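PDB 4ECO: uncharacterized protein from Bacteroides eggerthii DSM 20697, which is of unknown function but, as a leucine-rich repeat protein, probably binds other proteins. Local coordinates for residues 343-348 with 365-370; 387-392 with 410-415; 438-443 with 462-467. All blocks are in the same frame, centred on the assembly; numbering follows the deposited sequence.

Contact 1. Residues 343-348 with 365-370; sequences EGKLPA and ITEIPA
Leu-346 meets Ile-365 and Ile-368 between neighbouring turns of a leucine-rich repeat solenoid, where the two segments run roughly parallel. Parallel bridges join Gly-344 to Ile-365 and Lys-345 to Glu-367, and the one-residue shift between them is a beta bulge. At the bulge one carbonyl serves two donors: Gly-344 O accepts from Thr-366 N at 3.0 Å, a donor well above the carbonyl plane, and weakly from Glu-367 N. The next bond runs back, from Leu-346 N to Glu-367 O at 3.2 Å. Gly-344 has a positive phi (69°), which suits glycine at the corner where the chain changes direction.

The tight part lies on the inner side. Leu-346 CG stands beside its own backbone N (chi1 -83°), which carries CD1 in among the isoleucines. There CD1 is 3.7 Å from Ile-368 CD1, the two side chains lying alongside each other, and 3.9 Å from Ile-365 CD1. Ile-368 also packs on Leu-389 of the following turn.

On the outer side the contact is looser. Lys-345 and Glu-367 lie side by side, pointing the same way, and Lys-345 CD passes 3.4 Å from Glu-367 OE2. The charged ends make a long salt bridge, with Lys-345 NZ 3.9 Å from Glu-367 OE2. Farther along, Pro-347 turns away to rest on helix 323-326, and Glu-323 of that helix accepts from Ala-348 N. Pro-369 closes this end of the contact: its ring lies near Leu-346 O and sets CG 3.7 Å from Ala-348 CB.

Contact 2. Residues 387-392 with 410-415; sequences NKLKYI and SYNEIG
Asn-412 and Leu-389 meet through the asparagine ladder of the leucine-rich repeats, in which a buried amide at the same position of each turn serves the backbone of its neighbours. With CG beside its own backbone N (chi1 -88°), Asn-412 lays its amide alongside the Leu-389 side chain. Its OD1 accepts from Leu-389 N at 2.9 Å, a fairly straight bond (165°) with the donor tilted from the carbonyl plane. The other end of the amide is satisfied too, since ND2 donates to the carbonyls of Phe-384 and Phe-409. Asn-387 holds the equivalent position one turn earlier: its ND2 bonds to Phe-384 O and Leu-360 O, while its OD1 accepts from Ile-365 N.

Backbone bonds run in both directions. Asn-387 N donates to Tyr-411 O at 3.1 Å, and Glu-413 N donates to Leu-389 O at 2.9 Å. Near the far end, Gly-415 N reaches Lys-390 O only weakly.

The charged groups gather on the outer side. Lys-390 bends at chi2 (-53°), bringing NZ to Glu-413 OE1 at 2.8 Å, which it meets from above the carboxylate plane. The same NZ donates to Lys-388 O at 3.0 Å, so the ammonium ties a side chain and a carbonyl together. Lys-388 lies along the carboxylate, its CE 3.3 Å from Glu-413 OE2. Inside, Ile-392 CG1 and Ile-414 CD1 are 4.0 Å apart, the two side chains crossing at about a right angle. With two lysines beside it, Glu-413 probably stays ionised, while inside, side-chain amides supply partners for backbone groups such as Leu-389 N and Phe-384 O that lie between turns.

Contact 3. Residues 438-443 with 462-467; sequences INLSNN and INLMGN
Ile-438 with Ile-462 and Asn-439 with Asn-463 form parallel bridges in unbroken register between adjacent repeat strands, with Asn-463 N donating to Ile-438 O at 2.9 Å and Leu-440 N returning a bond to Asn-463 O. Past the strands Asn-443 N reaches Gly-466 O, keeping the two segments paired through the turn.

On one face the isoleucines lie side by side. Ile-438 CG2, set between its backbone N and carbonyl carbon, faces Ile-462 CG1 at 3.6 Å, and Leu-452 and Phe-453 of helix 451-454 pack against this pair. Leu-440 CB and Leu-464 CD2 continue the apolar row at 4.0 Å.

The opposite face carries asparagines. Asn-439 and Asn-463 lie side by side, pointing the same way, their amide planes 9° apart, and each closes an Asx turn. Asn-439 OD1 accepts from both Ser-441 N and Ser-441 OG, the hydroxyl lying on a lone pair, whereas Asn-463 OD1 accepts from Met-465 N at 3.2 Å. Both ND2 groups point to Asp-157: that of Asn-439 to OD2, that of Asn-463 to the backbone O. Met-465, a selenomethionine, has SE 4.0 Å from Asn-442 ND2.

Asn-467 is the ladder residue of its turn. Its ND2 donates to Leu-440 O at 3.0 Å across the contact and to Leu-464 O at 2.9 Å in its own segment, both acceptors lying in its amide plane, while OD1 accepts from Ile-445 N. With both ends of the amide engaged, Asn-467 is fixed in rotation and satisfies backbone groups of two successive turns with one neutral side chain.

How the contacts relate
The three contacts follow one another along the same solenoid, each joining a turn to the next. Contact 3 is the most buried: it pairs sheet strands and relies on backbone bonds, neutral amides and aliphatic side chains. Contact 1 pairs a short strand with a loop through a bulge, and contact 2 joins two loops; both are only partly buried, and each has a lysine-glutamate pair on its outer side, long in contact 1 and close in contact 2. Contact 2 touches both others: Lys-388 N probably bonds to Ile-365 O, and Asn-443 OD1 probably accepts from Ile-414 N. Contacts 1 and 3 do not touch, their nearest atoms being about 9 Å apart. Ladder asparagines recur in contacts 2 and 3.

Contact 1. Residues 343-348 with 365-370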
ATOM      1  N   GLU A 343     -19.184  -1.391   0.140  1.00 47.95           N
ATOM      2  CA  GLU A 343     -20.143  -0.969   1.163  1.00 47.34           C
ATOM      3  C   GLU A 343     -20.640  -2.164   1.994  1.00 52.04           C
ATOM      4  O   GLU A 343     -20.663  -3.302   1.491  1.00 51.28           O
ATOM      5  CB  GLU A 343     -21.340  -0.240   0.514  1.00 48.80           C
ATOM      6  CG  GLU A 343     -22.144  -1.106  -0.447  1.00 59.64           C
ATOM      7  CD  GLU A 343     -23.186  -0.431  -1.313  1.00 82.45           C
ATOM      8  OE1 GLU A 343     -23.189   0.819  -1.401  1.00 84.16           O
ATOM      9  OE2 GLU A 343     -23.974  -1.168  -1.949  1.00 71.22           O
ATOM     10  N   GLY A 344     -21.046  -1.866   3.239  1.00 48.92           N
ATOM     11  CA  GLY A 344     -21.639  -2.807   4.178  1.00 49.53           C
ATOM     12  C   GLY A 344     -20.708  -3.860   4.718  1.00 53.33           C
ATOM     13  O   GLY A 344     -19.493  -3.632   4.825  1.00 52.64           O
ATOM     14  N   LYS A 345     -21.301  -5.012   5.099  1.00 49.59           N
ATOM     15  CA  LYS A 345     -20.580  -6.168   5.626  1.00 49.51           C
ATOM     16  C   LYS A 345     -19.955  -6.906   4.437  1.00 51.06           C
ATOM     17  O   LYS A 345     -20.604  -7.074   3.403  1.00 51.48           O
ATOM     18  CB  LYS A 345     -21.532  -7.052   6.467  1.00 54.57           C
ATOM     19  CG  LYS A 345     -20.893  -8.316   7.084  1.00 71.66           C
ATOM     20  CD  LYS A 345     -21.610  -8.827   8.350  1.00 80.89           C
ATOM     21  CE  LYS A 345     -23.072  -9.245   8.191  1.00 91.99           C
ATOM     22  NZ  LYS A 345     -23.679  -9.714   9.475  1.00 86.59           N
ATOM     23  N   LEU A 346     -18.679  -7.262   4.542  1.00 47.24           N
ATOM     24  CA  LEU A 346     -17.994  -7.922   3.426  1.00 46.98           C
ATOM     25  C   LEU A 346     -18.202  -9.426   3.409  1.00 54.52           C
ATOM     26  O   LEU A 346     -18.127 -10.042   4.467  1.00 55.40           O
ATOM     27  CB  LEU A 346     -16.477  -7.664   3.450  1.00 44.77           C
ATOM     28  CG  LEU A 346     -15.935  -6.394   2.851  1.00 46.63           C
ATOM     29  CD1 LEU A 346     -14.417  -6.391   2.939  1.00 45.47           C
ATOM     30  CD2 LEU A 346     -16.351  -6.240   1.406  1.00 46.62           C
ATOM     31  N   PRO A 347     -18.342 -10.071   2.226  1.00 52.22           N
ATOM     32  CA  PRO A 347     -18.365 -11.548   2.208  1.00 53.11           C
ATOM     33  C   PRO A 347     -17.002 -12.087   2.703  1.00 56.91           C
ATOM     34  O   PRO A 347     -15.991 -11.385   2.564  1.00 55.28           O
ATOM     35  CB  PRO A 347     -18.649 -11.881   0.734  1.00 54.69           C
ATOM     36  CG  PRO A 347     -19.165 -10.585   0.126  1.00 58.49           C
ATOM     37  CD  PRO A 347     -18.439  -9.516   0.861  1.00 53.18           C
ATOM     38  N   ALA A 348     -16.971 -13.283   3.339  1.00 54.58           N
ATOM     39  CA  ALA A 348     -15.728 -13.841   3.909  1.00 53.98           C
ATOM     40  C   ALA A 348     -15.091 -14.940   3.043  1.00 57.48           C
ATOM     41  O   ALA A 348     -15.804 -15.703   2.397  1.00 59.51           O
ATOM     42  CB  ALA A 348     -16.007 -14.406   5.292  1.00 55.61           C
ATOM     43  N   ILE A 365     -16.822   0.295   3.806  1.00 43.87           N
ATOM     44  CA  ILE A 365     -17.013  -0.975   4.509  1.00 43.82           C
ATOM     45  C   ILE A 365     -17.456  -0.663   5.946  1.00 49.97           C
ATOM     46  O   ILE A 365     -16.831   0.170   6.600  1.00 49.60           O
ATOM     47  CB  ILE A 365     -15.718  -1.831   4.447  1.00 44.67           C
ATOM     48  CG1 ILE A 365     -15.319  -2.103   2.980  1.00 43.79           C
ATOM     49  CG2 ILE A 365     -15.872  -3.134   5.232  1.00 46.02           C
ATOM     50  CD1 ILE A 365     -13.873  -2.581   2.751  1.00 48.38           C
ATOM     51  N   THR A 366     -18.544  -1.308   6.413  1.00 48.17           N
ATOM     52  CA  THR A 366     -19.068  -1.093   7.764  1.00 49.07           C
ATOM     53  C   THR A 366     -18.729  -2.240   8.701  1.00 57.52           C
ATOM     54  O   THR A 366     -18.726  -2.041   9.928  1.00 59.54           O
ATOM     55  CB  THR A 366     -20.583  -0.892   7.755  1.00 43.55           C
ATOM     56  OG1 THR A 366     -21.228  -2.033   7.168  1.00 47.78           O
ATOM     57  CG2 THR A 366     -20.994   0.399   7.087  1.00 28.49           C
ATOM     58  N   GLU A 367     -18.457  -3.439   8.140  1.00 54.47           N
ATOM     59  CA  GLU A 367     -18.163  -4.602   8.968  1.00 55.28           C
ATOM     60  C   GLU A 367     -17.240  -5.582   8.278  1.00 58.00           C
ATOM     61  O   GLU A 367     -17.428  -5.875   7.100  1.00 59.23           O
ATOM     62  CB  GLU A 367     -19.488  -5.306   9.302  1.00 58.71           C
ATOM     63  CG  GLU A 367     -19.477  -6.243  10.502  1.00 72.47           C
ATOM     64  CD  GLU A 367     -20.854  -6.724  10.932  1.00 94.18           C
ATOM     65  OE1 GLU A 367     -21.849  -6.004  10.686  1.00 78.94           O
ATOM     66  OE2 GLU A 367     -20.934  -7.833  11.509  1.00 96.52           O
ATOM     67  N   ILE A 368     -16.265  -6.116   9.033  1.00 52.21           N
ATOM     68  CA  ILE A 368     -15.360  -7.190   8.614  1.00 50.79           C
ATOM     69  C   ILE A 368     -15.835  -8.446   9.360  1.00 58.83           C
ATOM     70  O   ILE A 368     -15.903  -8.439  10.600  1.00 58.86           O
ATOM     71  CB  ILE A 368     -13.878  -6.847   8.851  1.00 51.76           C
ATOM     72  CG1 ILE A 368     -13.427  -5.600   8.025  1.00 49.78           C
ATOM     73  CG2 ILE A 368     -12.973  -8.068   8.651  1.00 51.49           C
ATOM     74  CD1 ILE A 368     -13.403  -5.719   6.463  1.00 49.05           C
ATOM     75  N   PRO A 369     -16.255  -9.501   8.619  1.00 58.16           N
ATOM     76  CA  PRO A 369     -16.824 -10.699   9.275  1.00 59.46           C
ATOM     77  C   PRO A 369     -15.815 -11.468  10.091  1.00 64.72           C
ATOM     78  O   PRO A 369     -14.609 -11.323   9.879  1.00 64.62           O
ATOM     79  CB  PRO A 369     -17.315 -11.555   8.102  1.00 61.39           C
ATOM     80  CG  PRO A 369     -16.480 -11.128   6.966  1.00 64.48           C
ATOM     81  CD  PRO A 369     -16.270  -9.647   7.151  1.00 59.03           C
ATOM     82  N   ALA A 370     -16.332 -12.299  11.008  1.00 63.19           N
ATOM     83  CA  ALA A 370     -15.557 -13.119  11.948  1.00 64.20           C
ATOM     84  C   ALA A 370     -14.560 -14.037  11.235  1.00 69.07           C
ATOM     85  O   ALA A 370     -13.435 -14.220  11.726  1.00 70.12           O
ATOM     86  CB  ALA A 370     -16.502 -13.952  12.798  1.00 66.33           C
TER

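Contact 2. Residues 387-392 with 410-415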
ATOM      1  N   ASN A 387     -12.804   3.913   5.903  1.00 38.98           N
ATOM      2  CA  ASN A 387     -14.021   3.128   5.742  1.00 38.99           C
ATOM      3  C   ASN A 387     -15.014   3.620   6.775  1.00 44.80           C
ATOM      4  O   ASN A 387     -14.833   4.709   7.335  1.00 45.82           O
ATOM      5  CB  ASN A 387     -13.767   1.615   5.858  1.00 35.16           C
ATOM      6  CG  ASN A 387     -13.084   0.996   4.671  1.00 51.37           C
ATOM      7  OD1 ASN A 387     -13.696   0.761   3.639  1.00 45.86           O
ATOM      8  ND2 ASN A 387     -11.821   0.620   4.820  1.00 40.71           N
ATOM      9  N   LYS A 388     -16.052   2.827   7.035  1.00 41.12           N
ATOM     10  CA  LYS A 388     -17.093   3.164   7.986  1.00 41.03           C
ATOM     11  C   LYS A 388     -17.209   2.067   9.050  1.00 42.95           C
ATOM     12  O   LYS A 388     -18.311   1.753   9.459  1.00 43.88           O
ATOM     13  CB  LYS A 388     -18.428   3.365   7.235  1.00 44.66           C
ATOM     14  CG  LYS A 388     -18.448   4.554   6.268  1.00 53.41           C
ATOM     15  CD  LYS A 388     -19.889   4.950   5.877  1.00 65.66           C
ATOM     16  CE  LYS A 388     -20.549   5.868   6.876  1.00 78.99           C
ATOM     17  NZ  LYS A 388     -21.912   6.271   6.450  1.00 96.11           N
ATOM     18  N   LEU A 389     -16.078   1.483   9.496  1.00 39.12           N
ATOM     19  CA  LEU A 389     -16.065   0.390  10.479  1.00 39.35           C
ATOM     20  C   LEU A 389     -16.558   0.840  11.837  1.00 45.42           C
ATOM     21  O   LEU A 389     -16.043   1.830  12.362  1.00 44.76           O
ATOM     22  CB  LEU A 389     -14.664  -0.210  10.654  1.00 38.35           C
ATOM     23  CG  LEU A 389     -14.049  -1.020   9.519  1.00 42.16           C
ATOM     24  CD1 LEU A 389     -12.642  -1.446   9.899  1.00 41.08           C
ATOM     25  CD2 LEU A 389     -14.895  -2.249   9.167  1.00 44.78           C
ATOM     26  N   LYS A 390     -17.527   0.105  12.430  1.00 43.41           N
ATOM     27  CA  LYS A 390     -18.038   0.508  13.743  1.00 44.28           C
ATOM     28  C   LYS A 390     -17.182  -0.082  14.853  1.00 48.63           C
ATOM     29  O   LYS A 390     -17.163   0.455  15.969  1.00 49.35           O
ATOM     30  CB  LYS A 390     -19.532   0.117  13.970  1.00 47.57           C
ATOM     31  CG  LYS A 390     -20.535   0.407  12.850  1.00 55.60           C
ATOM     32  CD  LYS A 390     -20.533   1.844  12.347  1.00 68.42           C
ATOM     33  CE  LYS A 390     -21.210   1.904  10.992  1.00 75.87           C
ATOM     34  NZ  LYS A 390     -20.864   3.146  10.258  1.00 72.98           N
ATOM     35  N   TYR A 391     -16.515  -1.214  14.572  1.00 43.36           N
ATOM     36  CA  TYR A 391     -15.736  -1.926  15.587  1.00 42.35           C
ATOM     37  C   TYR A 391     -14.424  -2.467  15.045  1.00 47.16           C
ATOM     38  O   TYR A 391     -14.287  -2.624  13.824  1.00 46.54           O
ATOM     39  CB  TYR A 391     -16.567  -3.128  16.128  1.00 43.38           C
ATOM     40  CG  TYR A 391     -18.004  -2.839  16.513  1.00 43.32           C
ATOM     41  CD1 TYR A 391     -18.311  -2.137  17.679  1.00 45.71           C
ATOM     42  CD2 TYR A 391     -19.058  -3.335  15.759  1.00 44.33           C
ATOM     43  CE1 TYR A 391     -19.640  -1.918  18.069  1.00 48.73           C
ATOM     44  CE2 TYR A 391     -20.389  -3.113  16.127  1.00 46.40           C
ATOM     45  CZ  TYR A 391     -20.678  -2.408  17.285  1.00 56.37           C
ATOM     46  OH  TYR A 391     -21.997  -2.206  17.634  1.00 58.55           O
ATOM     47  N   ILE A 392     -13.476  -2.814  15.952  1.00 44.50           N
ATOM     48  CA  ILE A 392     -12.217  -3.459  15.565  1.00 43.49           C
ATOM     49  C   ILE A 392     -12.549  -4.945  15.343  1.00 49.38           C
ATOM     50  O   ILE A 392     -13.117  -5.577  16.248  1.00 50.75           O
ATOM     51  CB  ILE A 392     -11.083  -3.227  16.597  1.00 46.26           C
ATOM     52  CG1 ILE A 392     -10.763  -1.718  16.754  1.00 44.82           C
ATOM     53  CG2 ILE A 392      -9.830  -4.047  16.221  1.00 46.88           C
ATOM     54  CD1 ILE A 392     -10.008  -1.334  18.079  1.00 46.35           C
ATOM     55  N   SER A 410      -7.300   3.731  10.965  1.00 38.52           N
ATOM     56  CA  SER A 410      -7.587   5.174  10.965  1.00 37.87           C
ATOM     57  C   SER A 410      -8.723   5.547   9.974  1.00 42.66           C
ATOM     58  O   SER A 410      -8.964   4.845   8.987  1.00 44.76           O
ATOM     59  CB  SER A 410      -6.335   6.007  10.685  1.00 36.93           C
ATOM     60  OG  SER A 410      -5.897   6.009   9.340  1.00 35.99           O
ATOM     61  N   TYR A 411      -9.436   6.642  10.287  1.00 35.29           N
ATOM     62  CA  TYR A 411     -10.529   7.173   9.501  1.00 33.63           C
ATOM     63  C   TYR A 411     -11.617   6.152   9.341  1.00 40.08           C
ATOM     64  O   TYR A 411     -11.900   5.688   8.242  1.00 40.15           O
ATOM     65  CB  TYR A 411     -10.049   7.649   8.152  1.00 33.00           C
ATOM     66  CG  TYR A 411      -9.396   9.001   8.183  1.00 32.49           C
ATOM     67  CD1 TYR A 411     -10.160  10.164   8.099  1.00 33.85           C
ATOM     68  CD2 TYR A 411      -8.004   9.126   8.220  1.00 32.25           C
ATOM     69  CE1 TYR A 411      -9.556  11.422   8.079  1.00 35.69           C
ATOM     70  CE2 TYR A 411      -7.388  10.377   8.161  1.00 32.23           C
ATOM     71  CZ  TYR A 411      -8.171  11.522   8.098  1.00 41.17           C
ATOM     72  OH  TYR A 411      -7.594  12.760   8.022  1.00 44.39           O
ATOM     73  N   ASN A 412     -12.211   5.785  10.464  1.00 39.45           N
ATOM     74  CA  ASN A 412     -13.336   4.865  10.552  1.00 39.51           C
ATOM     75  C   ASN A 412     -14.336   5.470  11.525  1.00 43.93           C
ATOM     76  O   ASN A 412     -14.276   6.677  11.794  1.00 43.56           O
ATOM     77  CB  ASN A 412     -12.884   3.443  10.942  1.00 38.47           C
ATOM     78  CG  ASN A 412     -12.504   2.576   9.758  1.00 49.49           C
ATOM     79  OD1 ASN A 412     -13.332   2.268   8.900  1.00 46.01           O
ATOM     80  ND2 ASN A 412     -11.247   2.160   9.687  1.00 28.99           N
ATOM     81  N   GLU A 413     -15.284   4.658  12.006  1.00 41.34           N
ATOM     82  CA  GLU A 413     -16.325   5.092  12.929  1.00 40.80           C
ATOM     83  C   GLU A 413     -16.311   4.202  14.171  1.00 46.16           C
ATOM     84  O   GLU A 413     -17.367   3.901  14.737  1.00 47.75           O
ATOM     85  CB  GLU A 413     -17.680   5.076  12.218  1.00 41.79           C
ATOM     86  CG  GLU A 413     -17.888   6.342  11.424  1.00 47.17           C
ATOM     87  CD  GLU A 413     -18.699   6.208  10.156  1.00 72.72           C
ATOM     88  OE1 GLU A 413     -19.860   5.743  10.223  1.00 45.09           O
ATOM     89  OE2 GLU A 413     -18.181   6.627   9.094  1.00 80.42           O
ATOM     90  N   ILE A 414     -15.098   3.777  14.595  1.00 41.21           N
ATOM     91  CA  ILE A 414     -14.902   2.889  15.754  1.00 40.24           C
ATOM     92  C   ILE A 414     -15.258   3.666  17.017  1.00 44.38           C
ATOM     93  O   ILE A 414     -14.805   4.793  17.182  1.00 42.37           O
ATOM     94  CB  ILE A 414     -13.466   2.302  15.772  1.00 41.18           C
ATOM     95  CG1 ILE A 414     -13.250   1.403  14.505  1.00 40.44           C
ATOM     96  CG2 ILE A 414     -13.172   1.546  17.069  1.00 40.71           C
ATOM     97  CD1 ILE A 414     -11.841   1.136  14.133  1.00 43.59           C
ATOM     98  N   GLY A 415     -16.137   3.076  17.834  1.00 44.34           N
ATOM     99  CA  GLY A 415     -16.644   3.654  19.079  1.00 45.68           C
ATOM    100  C   GLY A 415     -17.881   4.527  18.892  1.00 51.10           C
ATOM    101  O   GLY A 415     -18.388   5.120  19.855  1.00 51.26           O
TER
HETATM  102  O   HOH W   1     -18.914   1.336  17.535  1.00 40.77           O

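Contact 3. Residues 438-443 with 462-467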
ATOM      1  N   ILE A 438      -0.661   0.001  16.370  1.00 36.90           N
ATOM      2  CA  ILE A 438      -2.065   0.084  15.976  1.00 36.17           C
ATOM      3  C   ILE A 438      -2.392   1.565  15.735  1.00 40.23           C
ATOM      4  O   ILE A 438      -2.076   2.436  16.545  1.00 38.10           O
ATOM      5  CB  ILE A 438      -3.072  -0.635  16.955  1.00 38.47           C
ATOM      6  CG1 ILE A 438      -4.496  -0.662  16.372  1.00 38.54           C
ATOM      7  CG2 ILE A 438      -3.034  -0.098  18.374  1.00 35.79           C
ATOM      8  CD1 ILE A 438      -5.373  -1.712  16.898  1.00 46.23           C
ATOM      9  N   ASN A 439      -2.961   1.837  14.570  1.00 38.81           N
ATOM     10  CA  ASN A 439      -3.343   3.190  14.199  1.00 37.53           C
ATOM     11  C   ASN A 439      -4.843   3.277  14.281  1.00 38.49           C
ATOM     12  O   ASN A 439      -5.542   2.766  13.407  1.00 39.10           O
ATOM     13  CB  ASN A 439      -2.815   3.563  12.808  1.00 34.32           C
ATOM     14  CG  ASN A 439      -3.043   5.016  12.440  1.00 45.69           C
ATOM     15  OD1 ASN A 439      -3.843   5.748  13.042  1.00 33.75           O
ATOM     16  ND2 ASN A 439      -2.342   5.465  11.421  1.00 34.79           N
ATOM     17  N   LEU A 440      -5.330   3.881  15.356  1.00 32.56           N
ATOM     18  CA  LEU A 440      -6.757   4.083  15.597  1.00 32.90           C
ATOM     19  C   LEU A 440      -7.111   5.586  15.534  1.00 39.28           C
ATOM     20  O   LEU A 440      -8.156   5.989  16.058  1.00 40.64           O
ATOM     21  CB  LEU A 440      -7.159   3.478  16.947  1.00 32.98           C
ATOM     22  CG  LEU A 440      -7.260   1.964  16.990  1.00 36.00           C
ATOM     23  CD1 LEU A 440      -7.253   1.482  18.413  1.00 35.71           C
ATOM     24  CD2 LEU A 440      -8.492   1.490  16.263  1.00 35.03           C
ATOM     25  N   SER A 441      -6.247   6.410  14.883  1.00 35.28           N
ATOM     26  CA  SER A 441      -6.479   7.860  14.754  1.00 35.83           C
ATOM     27  C   SER A 441      -7.718   8.141  13.874  1.00 43.28           C
ATOM     28  O   SER A 441      -8.131   7.278  13.104  1.00 45.16           O
ATOM     29  CB  SER A 441      -5.241   8.587  14.207  1.00 35.74           C
ATOM     30  OG  SER A 441      -4.817   8.102  12.945  1.00 35.48           O
ATOM     31  N   ASN A 442      -8.324   9.321  14.018  1.00 39.71           N
ATOM     32  CA  ASN A 442      -9.535   9.764  13.302  1.00 39.65           C
ATOM     33  C   ASN A 442     -10.664   8.714  13.364  1.00 43.40           C
ATOM     34  O   ASN A 442     -11.068   8.147  12.350  1.00 41.85           O
ATOM     35  CB  ASN A 442      -9.243  10.151  11.852  1.00 38.94           C
ATOM     36  CG  ASN A 442      -8.739  11.550  11.734  1.00 46.04           C
ATOM     37  OD1 ASN A 442      -9.497  12.508  11.937  1.00 40.16           O
ATOM     38  ND2 ASN A 442      -7.437  11.693  11.439  1.00 29.38           N
ATOM     39  N   ASN A 443     -11.180   8.491  14.569  1.00 40.84           N
ATOM     40  CA  ASN A 443     -12.308   7.592  14.820  1.00 41.05           C
ATOM     41  C   ASN A 443     -13.271   8.286  15.803  1.00 44.68           C
ATOM     42  O   ASN A 443     -13.226   9.515  15.935  1.00 46.78           O
ATOM     43  CB  ASN A 443     -11.815   6.227  15.346  1.00 39.85           C
ATOM     44  CG  ASN A 443     -11.580   5.214  14.267  1.00 46.92           C
ATOM     45  OD1 ASN A 443     -12.512   4.644  13.727  1.00 49.17           O
ATOM     46  ND2 ASN A 443     -10.336   4.934  13.948  1.00 31.09           N
ATOM     47  N   ILE A 462       0.763   3.058  19.958  1.00 36.38           N
ATOM     48  CA  ILE A 462      -0.658   3.219  19.713  1.00 35.81           C
ATOM     49  C   ILE A 462      -0.949   4.662  19.271  1.00 41.08           C
ATOM     50  O   ILE A 462      -0.434   5.621  19.843  1.00 40.80           O
ATOM     51  CB  ILE A 462      -1.494   2.809  20.946  1.00 39.15           C
ATOM     52  CG1 ILE A 462      -3.002   2.730  20.621  1.00 38.91           C
ATOM     53  CG2 ILE A 462      -1.198   3.668  22.199  1.00 40.48           C
ATOM     54  CD1 ILE A 462      -3.843   1.952  21.613  1.00 41.01           C
ATOM     55  N   ASN A 463      -1.804   4.803  18.259  1.00 37.34           N
ATOM     56  CA  ASN A 463      -2.204   6.117  17.794  1.00 35.92           C
ATOM     57  C   ASN A 463      -3.665   6.265  18.039  1.00 38.80           C
ATOM     58  O   ASN A 463      -4.453   5.545  17.454  1.00 39.44           O
ATOM     59  CB  ASN A 463      -1.859   6.305  16.324  1.00 36.13           C
ATOM     60  CG  ASN A 463      -1.772   7.745  15.926  1.00 46.02           C
ATOM     61  OD1 ASN A 463      -2.386   8.671  16.528  1.00 38.41           O
ATOM     62  ND2 ASN A 463      -1.010   7.945  14.878  1.00 28.27           N
ATOM     63  N   LEU A 464      -4.033   7.125  18.965  1.00 35.99           N
ATOM     64  CA  LEU A 464      -5.437   7.358  19.329  1.00 34.52           C
ATOM     65  C   LEU A 464      -5.809   8.814  19.052  1.00 33.49           C
ATOM     66  O   LEU A 464      -6.831   9.296  19.518  1.00 31.18           O
ATOM     67  CB  LEU A 464      -5.668   6.979  20.791  1.00 34.52           C
ATOM     68  CG  LEU A 464      -5.939   5.514  21.012  1.00 38.81           C
ATOM     69  CD1 LEU A 464      -5.688   5.124  22.453  1.00 39.66           C
ATOM     70  CD2 LEU A 464      -7.347   5.165  20.597  1.00 41.07           C
HETATM   71  N   MSE A 465      -4.973   9.490  18.240  1.00 29.02           N
HETATM   72  CA  MSE A 465      -5.183  10.882  17.871  1.00 28.44           C
HETATM   73  C   MSE A 465      -6.525  11.055  17.131  1.00 37.34           C
HETATM   74  O   MSE A 465      -6.875  10.243  16.263  1.00 36.50           O
HETATM   75  CB  MSE A 465      -4.000  11.411  17.004  1.00 27.97           C
HETATM   76  CG  MSE A 465      -4.252  12.806  16.351  1.00 31.13           C
HETATM   77 SE   MSE A 465      -5.246  12.742  14.618  0.75 34.47          SE
HETATM   78  CE  MSE A 465      -3.755  12.165  13.532  1.00 29.81           C
ATOM     79  N   GLY A 466      -7.205  12.161  17.422  1.00 35.68           N
ATOM     80  CA  GLY A 466      -8.446  12.494  16.732  1.00 35.90           C
ATOM     81  C   GLY A 466      -9.584  11.584  17.102  1.00 40.44           C
ATOM     82  O   GLY A 466     -10.166  10.941  16.234  1.00 39.37           O
ATOM     83  N   ASN A 467      -9.895  11.520  18.400  1.00 39.60           N
ATOM     84  CA  ASN A 467     -10.977  10.700  18.913  1.00 40.22           C
ATOM     85  C   ASN A 467     -11.810  11.500  19.922  1.00 45.62           C
ATOM     86  O   ASN A 467     -11.791  12.730  19.880  1.00 44.08           O
ATOM     87  CB  ASN A 467     -10.429   9.402  19.488  1.00 36.06           C
ATOM     88  CG  ASN A 467     -10.236   8.404  18.392  1.00 43.10           C
ATOM     89  OD1 ASN A 467     -11.197   7.948  17.786  1.00 46.91           O
ATOM     90  ND2 ASN A 467      -9.005   8.089  18.066  1.00 29.65           N
TER